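PDB 6HVG: alternansucrase from Leuconostoc mesenteroides, which belongs to glycoside hydrolase family 70, combining a calcium-holding, TIM-barrel-type enzyme core with repeats of the choline-binding and cell-wall-binding type. Local coordinates for residues Ile1342-Thr1347 and Asn1353-Phe1358; Tyr1324-Asp1327 and Tyr1331-Arg1334; Asp1184-Asn1189 and Asp1381-Met1386. All blocks are in the same frame, centred on the assembly; numbering follows the deposited sequence.

Contact 1. Residues Ile1342-Thr1347 and Asn1353-Phe1358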
ATOM      1  N   ILE A1342      -6.211   9.523  42.294  1.00 51.76           N
ATOM      2  CA  ILE A1342      -6.019   9.964  40.914  1.00 52.84           C
ATOM      3  C   ILE A1342      -5.103  11.168  40.874  1.00 52.60           C
ATOM      4  O   ILE A1342      -5.373  12.164  41.519  1.00 55.29           O
ATOM      5  CB  ILE A1342      -7.354  10.375  40.265  1.00 53.61           C
ATOM      6  CG1 ILE A1342      -8.321   9.184  40.196  1.00 54.40           C
ATOM      7  CG2 ILE A1342      -7.136  10.916  38.873  1.00 50.75           C
ATOM      8  CD1 ILE A1342      -9.754   9.567  39.863  1.00 53.57           C
ATOM      9  N   ARG A1343      -4.041  11.078  40.091  1.00 53.77           N
ATOM     10  CA  ARG A1343      -3.098  12.169  39.957  1.00 54.73           C
ATOM     11  C   ARG A1343      -2.879  12.503  38.504  1.00 52.10           C
ATOM     12  O   ARG A1343      -2.783  11.622  37.658  1.00 49.82           O
ATOM     13  CB  ARG A1343      -1.747  11.815  40.588  1.00 60.62           C
ATOM     14  CG  ARG A1343      -0.804  13.027  40.809  1.00 69.84           C
ATOM     15  CD  ARG A1343       0.591  12.551  41.114  1.00 75.01           C
ATOM     16  NE  ARG A1343       1.581  13.558  41.504  1.00 72.41           N
ATOM     17  CZ  ARG A1343       2.328  14.245  40.651  1.00 67.66           C
ATOM     18  NH1 ARG A1343       2.147  14.159  39.343  1.00 69.48           N
ATOM     19  NH2 ARG A1343       3.240  15.068  41.113  1.00 69.47           N
ATOM     20  N   THR A1344      -2.784  13.800  38.236  1.00 54.21           N
ATOM     21  CA  THR A1344      -2.454  14.321  36.922  1.00 49.52           C
ATOM     22  C   THR A1344      -0.961  14.376  36.806  1.00 49.19           C
ATOM     23  O   THR A1344      -0.317  15.002  37.611  1.00 53.41           O
ATOM     24  CB  THR A1344      -3.008  15.738  36.763  1.00 47.87           C
ATOM     25  OG1 THR A1344      -4.435  15.680  36.803  1.00 47.32           O
ATOM     26  CG2 THR A1344      -2.559  16.368  35.464  1.00 46.04           C
ATOM     27  N   VAL A1345      -0.418  13.740  35.784  1.00 51.34           N
ATOM     28  CA  VAL A1345       1.014  13.688  35.554  1.00 52.28           C
ATOM     29  C   VAL A1345       1.406  14.489  34.313  1.00 53.28           C
ATOM     30  O   VAL A1345       0.864  14.268  33.253  1.00 52.43           O
ATOM     31  CB  VAL A1345       1.471  12.209  35.379  1.00 54.52           C
ATOM     32  CG1 VAL A1345       2.975  12.109  35.186  1.00 53.12           C
ATOM     33  CG2 VAL A1345       1.039  11.364  36.570  1.00 54.74           C
ATOM     34  N   GLU A1346       2.370  15.400  34.466  1.00 60.24           N
ATOM     35  CA  GLU A1346       3.031  16.104  33.358  1.00 61.30           C
ATOM     36  C   GLU A1346       4.528  15.767  33.330  1.00 62.27           C
ATOM     37  O   GLU A1346       5.236  16.202  34.210  1.00 64.32           O
ATOM     38  CB  GLU A1346       2.846  17.612  33.524  1.00 65.26           C
ATOM     39  CG  GLU A1346       1.440  18.103  33.168  1.00 74.52           C
ATOM     40  CD  GLU A1346       1.235  19.612  33.428  1.00 81.05           C
ATOM     41  OE1 GLU A1346       1.809  20.150  34.404  1.00 83.22           O
ATOM     42  OE2 GLU A1346       0.508  20.275  32.648  1.00 73.19           O
ATOM     43  N   THR A1347       4.986  15.003  32.327  1.00 64.46           N
ATOM     44  CA  THR A1347       6.359  14.454  32.249  1.00 63.82           C
ATOM     45  C   THR A1347       7.143  15.002  31.078  1.00 65.34           C
ATOM     46  O   THR A1347       6.560  15.460  30.099  1.00 69.75           O
ATOM     47  CB  THR A1347       6.370  12.911  32.083  1.00 64.10           C
ATOM     48  OG1 THR A1347       5.360  12.352  32.904  1.00 67.09           O
ATOM     49  CG2 THR A1347       7.715  12.254  32.513  1.00 68.17           C
ATOM     50  N   ASN A1353       1.667  11.987  29.342  1.00 48.82           N
ATOM     51  CA  ASN A1353       0.817  12.911  30.109  1.00 49.37           C
ATOM     52  C   ASN A1353      -0.615  12.432  30.174  1.00 50.50           C
ATOM     53  O   ASN A1353      -1.100  11.812  29.240  1.00 58.91           O
ATOM     54  CB  ASN A1353       0.864  14.323  29.559  1.00 50.44           C
ATOM     55  CG  ASN A1353       2.165  15.023  29.863  1.00 54.15           C
ATOM     56  OD1 ASN A1353       3.097  14.430  30.387  1.00 65.73           O
ATOM     57  ND2 ASN A1353       2.221  16.299  29.590  1.00 59.61           N
ATOM     58  N   GLY A1354      -1.270  12.658  31.310  1.00 49.06           N
ATOM     59  CA  GLY A1354      -2.612  12.138  31.548  1.00 47.70           C
ATOM     60  C   GLY A1354      -2.920  11.995  33.023  1.00 48.46           C
ATOM     61  O   GLY A1354      -2.123  12.392  33.862  1.00 50.48           O
ATOM     62  N   ASN A1355      -4.082  11.417  33.328  1.00 48.00           N
ATOM     63  CA  ASN A1355      -4.503  11.155  34.695  1.00 45.99           C
ATOM     64  C   ASN A1355      -4.336   9.697  35.049  1.00 46.04           C
ATOM     65  O   ASN A1355      -4.902   8.821  34.406  1.00 47.21           O
ATOM     66  CB  ASN A1355      -5.957  11.567  34.925  1.00 47.62           C
ATOM     67  CG  ASN A1355      -6.126  13.080  35.008  1.00 52.50           C
ATOM     68  OD1 ASN A1355      -5.183  13.818  35.290  1.00 53.83           O
ATOM     69  ND2 ASN A1355      -7.331  13.553  34.720  1.00 58.26           N
ATOM     70  N   TYR A1356      -3.574   9.457  36.110  1.00 46.18           N
ATOM     71  CA  TYR A1356      -3.253   8.107  36.555  1.00 43.73           C
ATOM     72  C   TYR A1356      -3.825   7.813  37.921  1.00 41.24           C
ATOM     73  O   TYR A1356      -4.171   8.736  38.648  1.00 45.20           O
ATOM     74  CB  TYR A1356      -1.750   7.956  36.572  1.00 44.07           C
ATOM     75  CG  TYR A1356      -1.138   7.972  35.199  1.00 46.06           C
ATOM     76  CD1 TYR A1356      -0.855   9.173  34.534  1.00 46.85           C
ATOM     77  CD2 TYR A1356      -0.849   6.784  34.545  1.00 47.56           C
ATOM     78  CE1 TYR A1356      -0.269   9.171  33.276  1.00 46.94           C
ATOM     79  CE2 TYR A1356      -0.283   6.774  33.276  1.00 45.55           C
ATOM     80  CZ  TYR A1356       0.019   7.960  32.667  1.00 44.92           C
ATOM     81  OH  TYR A1356       0.576   7.927  31.438  1.00 48.53           O
ATOM     82  N   TYR A1357      -3.951   6.534  38.248  1.00 38.30           N
ATOM     83  CA  TYR A1357      -4.421   6.097  39.558  1.00 39.47           C
ATOM     84  C   TYR A1357      -3.312   5.294  40.279  1.00 41.95           C
ATOM     85  O   TYR A1357      -3.067   4.142  39.946  1.00 44.37           O
ATOM     86  CB  TYR A1357      -5.644   5.223  39.355  1.00 38.33           C
ATOM     87  CG  TYR A1357      -6.454   4.888  40.594  1.00 38.80           C
ATOM     88  CD1 TYR A1357      -5.987   3.998  41.534  1.00 40.01           C
ATOM     89  CD2 TYR A1357      -7.729   5.404  40.775  1.00 38.89           C
ATOM     90  CE1 TYR A1357      -6.758   3.672  42.653  1.00 40.03           C
ATOM     91  CE2 TYR A1357      -8.507   5.062  41.868  1.00 38.49           C
ATOM     92  CZ  TYR A1357      -8.021   4.216  42.809  1.00 38.29           C
ATOM     93  OH  TYR A1357      -8.810   3.895  43.892  1.00 38.58           O
ATOM     94  N   PHE A1358      -2.618   5.910  41.228  1.00 44.41           N
ATOM     95  CA  PHE A1358      -1.564   5.199  41.977  1.00 44.46           C
ATOM     96  C   PHE A1358      -2.049   4.717  43.333  1.00 44.39           C
ATOM     97  O   PHE A1358      -2.712   5.453  44.048  1.00 42.57           O
ATOM     98  CB  PHE A1358      -0.329   6.072  42.158  1.00 44.24           C
ATOM     99  CG  PHE A1358       0.255   6.529  40.877  1.00 44.58           C
ATOM    100  CD1 PHE A1358       0.918   5.619  40.080  1.00 47.21           C
ATOM    101  CD2 PHE A1358       0.128   7.825  40.447  1.00 44.45           C
ATOM    102  CE1 PHE A1358       1.485   5.990  38.867  1.00 49.20           C
ATOM    103  CE2 PHE A1358       0.676   8.217  39.229  1.00 47.42           C
ATOM    104  CZ  PHE A1358       1.348   7.294  38.426  1.00 49.19           C
TER

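Contact 2. Residues Tyr1324-Asp1327 and Tyr1331-Arg1334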
ATOM      1  N   TYR A1324       5.341   2.459  38.066  1.00 40.04           N
ATOM      2  CA  TYR A1324       5.390   3.560  39.035  1.00 40.74           C
ATOM      3  C   TYR A1324       5.723   4.879  38.344  1.00 40.32           C
ATOM      4  O   TYR A1324       6.355   4.887  37.284  1.00 40.76           O
ATOM      5  CB  TYR A1324       6.474   3.266  40.073  1.00 41.62           C
ATOM      6  CG  TYR A1324       6.330   1.909  40.716  1.00 39.60           C
ATOM      7  CD1 TYR A1324       6.905   0.793  40.140  1.00 38.86           C
ATOM      8  CD2 TYR A1324       5.604   1.751  41.881  1.00 39.93           C
ATOM      9  CE1 TYR A1324       6.768  -0.447  40.705  1.00 40.45           C
ATOM     10  CE2 TYR A1324       5.464   0.518  42.466  1.00 41.48           C
ATOM     11  CZ  TYR A1324       6.044  -0.576  41.878  1.00 41.86           C
ATOM     12  OH  TYR A1324       5.884  -1.808  42.458  1.00 43.02           O
ATOM     13  N   TYR A1325       5.299   5.988  38.945  1.00 38.42           N
ATOM     14  CA  TYR A1325       5.737   7.303  38.499  1.00 37.24           C
ATOM     15  C   TYR A1325       6.538   8.009  39.607  1.00 38.41           C
ATOM     16  O   TYR A1325       6.102   8.092  40.750  1.00 36.96           O
ATOM     17  CB  TYR A1325       4.541   8.166  38.103  1.00 36.30           C
ATOM     18  CG  TYR A1325       4.963   9.540  37.724  1.00 36.49           C
ATOM     19  CD1 TYR A1325       5.728   9.761  36.584  1.00 38.00           C
ATOM     20  CD2 TYR A1325       4.660  10.623  38.511  1.00 36.40           C
ATOM     21  CE1 TYR A1325       6.168  11.026  36.256  1.00 37.28           C
ATOM     22  CE2 TYR A1325       5.095  11.888  38.180  1.00 35.37           C
ATOM     23  CZ  TYR A1325       5.852  12.074  37.065  1.00 36.38           C
ATOM     24  OH  TYR A1325       6.263  13.333  36.715  1.00 42.65           O
ATOM     25  N   PHE A1326       7.713   8.510  39.243  1.00 38.21           N
ATOM     26  CA  PHE A1326       8.557   9.256  40.147  1.00 40.17           C
ATOM     27  C   PHE A1326       8.519  10.729  39.769  1.00 42.66           C
ATOM     28  O   PHE A1326       8.829  11.084  38.625  1.00 45.64           O
ATOM     29  CB  PHE A1326      10.011   8.717  40.106  1.00 40.58           C
ATOM     30  CG  PHE A1326      10.156   7.371  40.741  1.00 40.07           C
ATOM     31  CD1 PHE A1326       9.746   6.245  40.080  1.00 39.42           C
ATOM     32  CD2 PHE A1326      10.663   7.236  42.017  1.00 40.09           C
ATOM     33  CE1 PHE A1326       9.851   5.004  40.668  1.00 39.87           C
ATOM     34  CE2 PHE A1326      10.772   5.997  42.609  1.00 38.99           C
ATOM     35  CZ  PHE A1326      10.363   4.878  41.938  1.00 38.41           C
ATOM     36  N   ASP A1327       8.177  11.574  40.744  1.00 43.66           N
ATOM     37  CA  ASP A1327       8.007  13.018  40.523  1.00 44.43           C
ATOM     38  C   ASP A1327       9.322  13.763  40.311  1.00 45.99           C
ATOM     39  O   ASP A1327      10.407  13.170  40.358  1.00 45.48           O
ATOM     40  CB  ASP A1327       7.171  13.643  41.658  1.00 46.74           C
ATOM     41  CG  ASP A1327       7.838  13.566  43.041  1.00 50.11           C
ATOM     42  OD1 ASP A1327       9.084  13.605  43.127  1.00 51.82           O
ATOM     43  OD2 ASP A1327       7.107  13.488  44.059  1.00 50.69           O
ATOM     44  N   TYR A1331      10.667  11.139  43.989  1.00 40.84           N
ATOM     45  CA  TYR A1331       9.890  10.292  44.883  1.00 42.55           C
ATOM     46  C   TYR A1331       8.706   9.660  44.175  1.00 41.51           C
ATOM     47  O   TYR A1331       7.980  10.329  43.465  1.00 45.23           O
ATOM     48  CB  TYR A1331       9.397  11.098  46.107  1.00 44.04           C
ATOM     49  CG  TYR A1331      10.481  11.365  47.130  1.00 46.31           C
ATOM     50  CD1 TYR A1331      11.013  10.333  47.876  1.00 48.80           C
ATOM     51  CD2 TYR A1331      10.997  12.646  47.327  1.00 47.77           C
ATOM     52  CE1 TYR A1331      12.004  10.563  48.804  1.00 50.39           C
ATOM     53  CE2 TYR A1331      12.003  12.878  48.245  1.00 48.77           C
ATOM     54  CZ  TYR A1331      12.496  11.836  48.973  1.00 51.76           C
ATOM     55  OH  TYR A1331      13.489  12.049  49.898  1.00 59.50           O
ATOM     56  N   MET A1332       8.533   8.369  44.382  1.00 40.70           N
ATOM     57  CA  MET A1332       7.385   7.630  43.897  1.00 40.86           C
ATOM     58  C   MET A1332       6.108   8.297  44.362  1.00 41.81           C
ATOM     59  O   MET A1332       6.015   8.738  45.505  1.00 47.68           O
ATOM     60  CB  MET A1332       7.460   6.199  44.446  1.00 39.90           C
ATOM     61  CG  MET A1332       6.313   5.296  44.100  1.00 41.06           C
ATOM     62  SD  MET A1332       6.418   3.700  44.926  1.00 44.94           S
ATOM     63  CE  MET A1332       7.845   3.012  44.106  1.00 42.88           C
ATOM     64  N   VAL A1333       5.124   8.373  43.481  1.00 40.71           N
ATOM     65  CA  VAL A1333       3.813   8.925  43.825  1.00 41.53           C
ATOM     66  C   VAL A1333       2.966   7.802  44.378  1.00 43.02           C
ATOM     67  O   VAL A1333       2.912   6.717  43.786  1.00 45.52           O
ATOM     68  CB  VAL A1333       3.115   9.539  42.583  1.00 41.78           C
ATOM     69  CG1 VAL A1333       1.638   9.805  42.830  1.00 40.26           C
ATOM     70  CG2 VAL A1333       3.847  10.816  42.150  1.00 41.03           C
ATOM     71  N   ARG A1334       2.300   8.065  45.499  1.00 44.46           N
ATOM     72  CA  ARG A1334       1.512   7.057  46.201  1.00 46.60           C
ATOM     73  C   ARG A1334       0.288   7.702  46.818  1.00 48.20           C
ATOM     74  O   ARG A1334       0.366   8.814  47.299  1.00 53.48           O
ATOM     75  CB  ARG A1334       2.359   6.437  47.327  1.00 50.16           C
ATOM     76  CG  ARG A1334       3.706   5.852  46.891  1.00 52.00           C
ATOM     77  CD  ARG A1334       4.473   5.224  48.047  1.00 52.70           C
ATOM     78  NE  ARG A1334       4.954   6.256  48.954  1.00 51.46           N
ATOM     79  CZ  ARG A1334       4.801   6.258  50.271  1.00 47.16           C
ATOM     80  NH1 ARG A1334       4.206   5.251  50.902  1.00 47.26           N
ATOM     81  NH2 ARG A1334       5.267   7.288  50.955  1.00 46.38           N
TER
HETATM   82  O   HOH W   1       4.026   5.335  41.578  1.00 52.66           O

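Contact 3. Residues Asp1184-Asn1189 and Asp1381-Met1386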
ATOM      1  N   ASP A1184      -2.370   6.500  18.369  1.00 74.73           N
ATOM      2  CA  ASP A1184      -1.997   5.758  19.584  1.00 78.47           C
ATOM      3  C   ASP A1184      -0.543   5.275  19.531  1.00 76.29           C
ATOM      4  O   ASP A1184      -0.281   4.068  19.593  1.00 85.13           O
ATOM      5  CB  ASP A1184      -2.953   4.560  19.773  1.00 81.04           C
ATOM      6  CG  ASP A1184      -4.433   4.979  19.809  1.00 83.33           C
ATOM      7  OD1 ASP A1184      -4.736   6.077  20.333  1.00 78.30           O
ATOM      8  OD2 ASP A1184      -5.286   4.202  19.302  1.00 80.53           O
ATOM      9  N   THR A1185       0.388   6.217  19.418  1.00 62.98           N
ATOM     10  CA  THR A1185       1.789   5.873  19.306  1.00 60.74           C
ATOM     11  C   THR A1185       2.609   6.477  20.438  1.00 57.95           C
ATOM     12  O   THR A1185       2.478   7.660  20.781  1.00 52.78           O
ATOM     13  CB  THR A1185       2.430   6.303  17.953  1.00 58.83           C
ATOM     14  OG1 THR A1185       3.749   5.760  17.852  1.00 51.34           O
ATOM     15  CG2 THR A1185       2.552   7.833  17.861  1.00 59.24           C
ATOM     16  N   ASP A1186       3.489   5.644  20.980  1.00 59.91           N
ATOM     17  CA  ASP A1186       4.476   6.100  21.947  1.00 64.68           C
ATOM     18  C   ASP A1186       5.700   6.608  21.221  1.00 59.10           C
ATOM     19  O   ASP A1186       6.569   7.202  21.846  1.00 61.09           O
ATOM     20  CB  ASP A1186       4.903   4.961  22.893  1.00 68.04           C
ATOM     21  CG  ASP A1186       3.724   4.213  23.466  1.00 71.08           C
ATOM     22  OD1 ASP A1186       2.709   4.893  23.777  1.00 66.57           O
ATOM     23  OD2 ASP A1186       3.813   2.958  23.565  1.00 74.01           O
ATOM     24  N   PHE A1187       5.781   6.349  19.916  1.00 52.67           N
ATOM     25  CA  PHE A1187       6.919   6.769  19.118  1.00 48.32           C
ATOM     26  C   PHE A1187       6.782   8.243  18.736  1.00 49.80           C
ATOM     27  O   PHE A1187       6.322   8.576  17.654  1.00 50.74           O
ATOM     28  CB  PHE A1187       7.043   5.882  17.897  1.00 44.03           C
ATOM     29  CG  PHE A1187       8.432   5.831  17.309  1.00 42.77           C
ATOM     30  CD1 PHE A1187       9.095   6.990  16.911  1.00 40.88           C
ATOM     31  CD2 PHE A1187       9.063   4.611  17.124  1.00 40.08           C
ATOM     32  CE1 PHE A1187      10.348   6.922  16.335  1.00 39.19           C
ATOM     33  CE2 PHE A1187      10.308   4.549  16.536  1.00 39.40           C
ATOM     34  CZ  PHE A1187      10.952   5.705  16.148  1.00 37.43           C
ATOM     35  N   VAL A1188       7.175   9.120  19.656  1.00 49.15           N
ATOM     36  CA  VAL A1188       7.148  10.551  19.446  1.00 47.49           C
ATOM     37  C   VAL A1188       8.472  11.163  19.881  1.00 48.19           C
ATOM     38  O   VAL A1188       8.955  10.892  20.981  1.00 53.17           O
ATOM     39  CB  VAL A1188       5.983  11.174  20.214  1.00 48.08           C
ATOM     40  CG1 VAL A1188       5.896  12.673  19.969  1.00 51.26           C
ATOM     41  CG2 VAL A1188       4.682  10.512  19.797  1.00 50.05           C
ATOM     42  N   ASN A1189       9.059  11.980  19.007  1.00 45.96           N
ATOM     43  CA  ASN A1189      10.331  12.645  19.255  1.00 46.10           C
ATOM     44  C   ASN A1189      11.410  11.747  19.854  1.00 45.52           C
ATOM     45  O   ASN A1189      12.132  12.178  20.739  1.00 47.93           O
ATOM     46  CB  ASN A1189      10.116  13.868  20.129  1.00 47.10           C
ATOM     47  CG  ASN A1189       9.221  14.904  19.467  1.00 49.55           C
ATOM     48  OD1 ASN A1189       9.479  15.361  18.373  1.00 56.60           O
ATOM     49  ND2 ASN A1189       8.187  15.302  20.151  1.00 52.25           N
ATOM     50  N   ASP A1381      -6.736   2.859  31.190  1.00 52.78           N
ATOM     51  CA  ASP A1381      -6.443   1.998  30.046  1.00 53.71           C
ATOM     52  C   ASP A1381      -5.189   1.106  30.215  1.00 51.49           C
ATOM     53  O   ASP A1381      -4.576   1.075  31.265  1.00 47.32           O
ATOM     54  CB  ASP A1381      -6.372   2.836  28.763  1.00 54.12           C
ATOM     55  CG  ASP A1381      -5.144   3.689  28.673  1.00 60.58           C
ATOM     56  OD1 ASP A1381      -4.162   3.429  29.414  1.00 60.95           O
ATOM     57  OD2 ASP A1381      -5.141   4.624  27.833  1.00 64.62           O
ATOM     58  N   ASP A1382      -4.856   0.352  29.175  1.00 55.90           N
ATOM     59  CA  ASP A1382      -3.699  -0.550  29.147  1.00 58.18           C
ATOM     60  C   ASP A1382      -2.440   0.083  29.734  1.00 56.66           C
ATOM     61  O   ASP A1382      -1.651  -0.610  30.378  1.00 57.25           O
ATOM     62  CB  ASP A1382      -3.382  -0.987  27.703  1.00 63.49           C
ATOM     63  CG  ASP A1382      -4.513  -1.777  27.051  1.00 74.40           C
ATOM     64  OD1 ASP A1382      -5.703  -1.483  27.314  1.00 83.52           O
ATOM     65  OD2 ASP A1382      -4.214  -2.683  26.235  1.00 82.94           O
ATOM     66  N   GLN A1383      -2.249   1.382  29.507  1.00 55.58           N
ATOM     67  CA  GLN A1383      -1.035   2.080  29.955  1.00 55.84           C
ATOM     68  C   GLN A1383      -1.227   2.985  31.162  1.00 50.70           C
ATOM     69  O   GLN A1383      -0.367   3.792  31.458  1.00 51.67           O
ATOM     70  CB  GLN A1383      -0.491   2.919  28.824  1.00 58.45           C
ATOM     71  CG  GLN A1383      -0.093   2.155  27.574  1.00 63.55           C
ATOM     72  CD  GLN A1383       0.625   3.078  26.605  1.00 66.10           C
ATOM     73  OE1 GLN A1383       0.072   4.099  26.194  1.00 70.61           O
ATOM     74  NE2 GLN A1383       1.866   2.749  26.268  1.00 66.79           N
ATOM     75  N   GLY A1384      -2.361   2.845  31.845  1.00 49.69           N
ATOM     76  CA  GLY A1384      -2.651   3.577  33.069  1.00 49.43           C
ATOM     77  C   GLY A1384      -3.403   4.881  32.934  1.00 49.00           C
ATOM     78  O   GLY A1384      -3.811   5.436  33.954  1.00 47.31           O
ATOM     79  N   LYS A1385      -3.576   5.383  31.697  1.00 50.93           N
ATOM     80  CA  LYS A1385      -4.261   6.684  31.456  1.00 51.10           C
ATOM     81  C   LYS A1385      -5.768   6.589  31.674  1.00 49.70           C
ATOM     82  O   LYS A1385      -6.387   5.572  31.347  1.00 49.15           O
ATOM     83  CB  LYS A1385      -3.993   7.220  30.051  1.00 50.38           C
ATOM     84  CG  LYS A1385      -2.616   7.781  29.853  1.00 56.04           C
ATOM     85  CD  LYS A1385      -2.261   7.915  28.376  1.00 62.15           C
ATOM     86  CE  LYS A1385      -0.790   8.295  28.208  1.00 65.49           C
ATOM     87  NZ  LYS A1385      -0.181   7.794  26.946  1.00 65.90           N
ATOM     88  N   MET A1386      -6.352   7.643  32.234  1.00 49.67           N
ATOM     89  CA  MET A1386      -7.805   7.727  32.379  1.00 50.42           C
ATOM     90  C   MET A1386      -8.420   7.852  30.992  1.00 51.18           C
ATOM     91  O   MET A1386      -7.849   8.473  30.104  1.00 50.08           O
ATOM     92  CB  MET A1386      -8.173   8.925  33.244  1.00 52.28           C
ATOM     93  CG  MET A1386      -9.656   9.093  33.568  1.00 56.59           C
ATOM     94  SD  MET A1386     -10.000  10.761  34.221  1.00 57.36           S
ATOM     95  CE  MET A1386      -9.480  10.527  35.930  1.00 58.32           C
TER

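Contact 1. Residues Ile1342-Thr1347 and Asn1353-Phe1358
The ring of Phe-1358 presents its edge to the opposite strand: CG2 of Val-1345, 4.1 Å from Phe-1358 CE2, and CB of Arg-1343 both lie near the ring plane. The neighbouring ring of Tyr-1356 has the carbonyl oxygen of Arg-1343 at its edge, while the same Val-1345 CG2 comes to its CD1 at 3.5 Å from an oblique direction. In Val-1345, with CG1 anti to the backbone N (chi1 -178°), CG2 lies beside that N, where it touches both rings, and the side chain crosses each aromatic at about a right angle. On the other face of the hairpin, Ile-1342 CG1 meets CD2 of the Tyr-1357 ring, again obliquely, at 3.9 Å.

The two strands form an antiparallel hairpin. In the hydrogen-bonded pair Arg-1343/Tyr-1356, each amide N lies 2.8 Å from the other residue's O; in the next such pair, Val-1345 N gives a nearly straight bond of 2.9 Å to Gly-1354 O, and the return bond is weak. Between these pairs, Thr-1344 and Asn-1355 lie side by side, and Thr-1344 OG1 donates to Asn-1355 OD1. Nearer the loop the side chain of Asn-1353 takes over from the backbone ladder: its OD1 accepts the amide of Thr-1347 at 2.8 Å, with an N-H...O angle of 174°.

The hairpin lies between strands 1314-1317 and 1323-1326 on one face and strand 1377-1380 on the other. The face carrying Arg-1343 and Val-1345, with Phe-1358 beside it, rests on Tyr-1325, and Val-1345 also touches Phe-1315; Ile-1342 on the reverse face packs on Tyr-1378 and Phe-1380, and Asn-1355 shares a backbone hydrogen bond with Met-1386 in the loop beyond.

Contact 2. Residues Tyr1324-Asp1327 and Tyr1331-Arg1334
A single backbone bridge, Phe-1326 to Met-1332, closes the turn after strand 1323-1326 in a putative cell wall binding repeat. Two hydrogen bonds flank it: Val-1333 N reaches Tyr-1325 O at 2.9 Å, and Asp-1327 N reaches Tyr-1331 O at 3.0 Å. The Asp-1327 side chain adds a third bond across the turn. With CG between the backbone N and carbonyl carbon (chi1 64°), Asp-1327 OD1 lies 3.1 Å from Tyr-1331 N, which meets it from above the carboxylate plane; Gly-1330 N adds a weak bond to OD1.

Aromatic residues followed by Asp, then Gly-Tyr-Met past the turn, follow the sequence pattern of choline-binding-type repeats, and here the methionine packs against two of the rings. Met-1332 CB lies over one face of the Phe-1326 ring, 4.2 Å from its centroid. CG anti to the backbone N (chi1 177°) and an extended chi2 bring SD obliquely beside the Tyr-1324 ring in a Met-aromatic contact; the bend at chi3 (-68°) then turns CE to 3.4 Å from Tyr-1324 CD2. Val-1333 CG2 instead meets the edge of the Tyr-1325 ring. A water accepts from Tyr-1325 N and donates to Val-1333 O, while Phe-1326 and Met-1332 both extend to Phe-1294 of strand 1294-1296.

Contact 3. Residues Asp1184-Asn1189 and Asp1381-Met1386
Asp-1186 and Gln-1383 approach from opposite directions, and the amide nitrogen of the glutamine is shared between the two carboxylate oxygens. Gln-1383 NE2 lies 3.3 Å from Asp-1186 OD2 and 3.4 Å from Asp-1186 OD1; both are weak hydrogen bonds, the one to OD1 being the straighter. The carboxylate and amide planes are only 25° apart. The Gln-1383 chain, extended beyond CG, covers somewhat less than half of the 10.5 Å between the CA atoms of Asp-1186 and Gln-1383; the aspartate and the hydrogen-bond gap make up the rest.

The next shell holds each side chain's base. Gln-1383 occupies the third position of a type I beta turn from Asp-1381 to Gly-1384, closed by the bond from Gly-1384 N to Asp-1381 O. Asp-1381 also makes an Asx turn, its OD1 accepting Gln-1383 N at 2.8 Å from above the carboxylate plane, and so fixes the backbone N of the residue whose side chain reaches across. The turn opens the loop between strands 1377-1380 and 1390-1393 in the cell-wall-binding repeat region, whereas Asp-1186 belongs to the loop between strands 1166-1175 and 1190-1197 in the family 70 part of the chain. That loop is shaped by an ST turn, with Phe-1187 N donating to Thr-1185 OG1 at 3.0 Å, and by an inverse gamma turn centred on Phe-1187.

Charge nearby may modestly assist the link: Lys-1385 NZ stands 5.2 Å from Asp-1186 OD1, too far for a salt bridge, and is hydrogen-bonded to Thr-1351 O. Farther out, Thr-1185 OG1 has a second partner in Asp-521, the buried Phe-1187 side chain packs on Ala-1172 and Arg-1174 of strand 1166-1175, and the Lys-1385 chain touches Tyr-1356 of strand 1354-1357.

How the contacts relate
Contacts 1 and 2 are partly buried and local in sequence, and they pack directly on one another: the hairpin's apolar face meets contact 2, with Arg-1343 and Phe-1358 on Val-1333. Contact 1 joins two strands through a regular antiparallel ladder; contact 2 has a single bridge and leans more on a carboxylate, a water and a methionine among aromatic rings. Contact 3 lies at the surface, buries far less area and depends on one weak polar pair, yet it spans 192 residues and encloses both others within its loop. Tyr-1356 ties contact 1 to its turn, whereas contacts 2 and 3 do not touch.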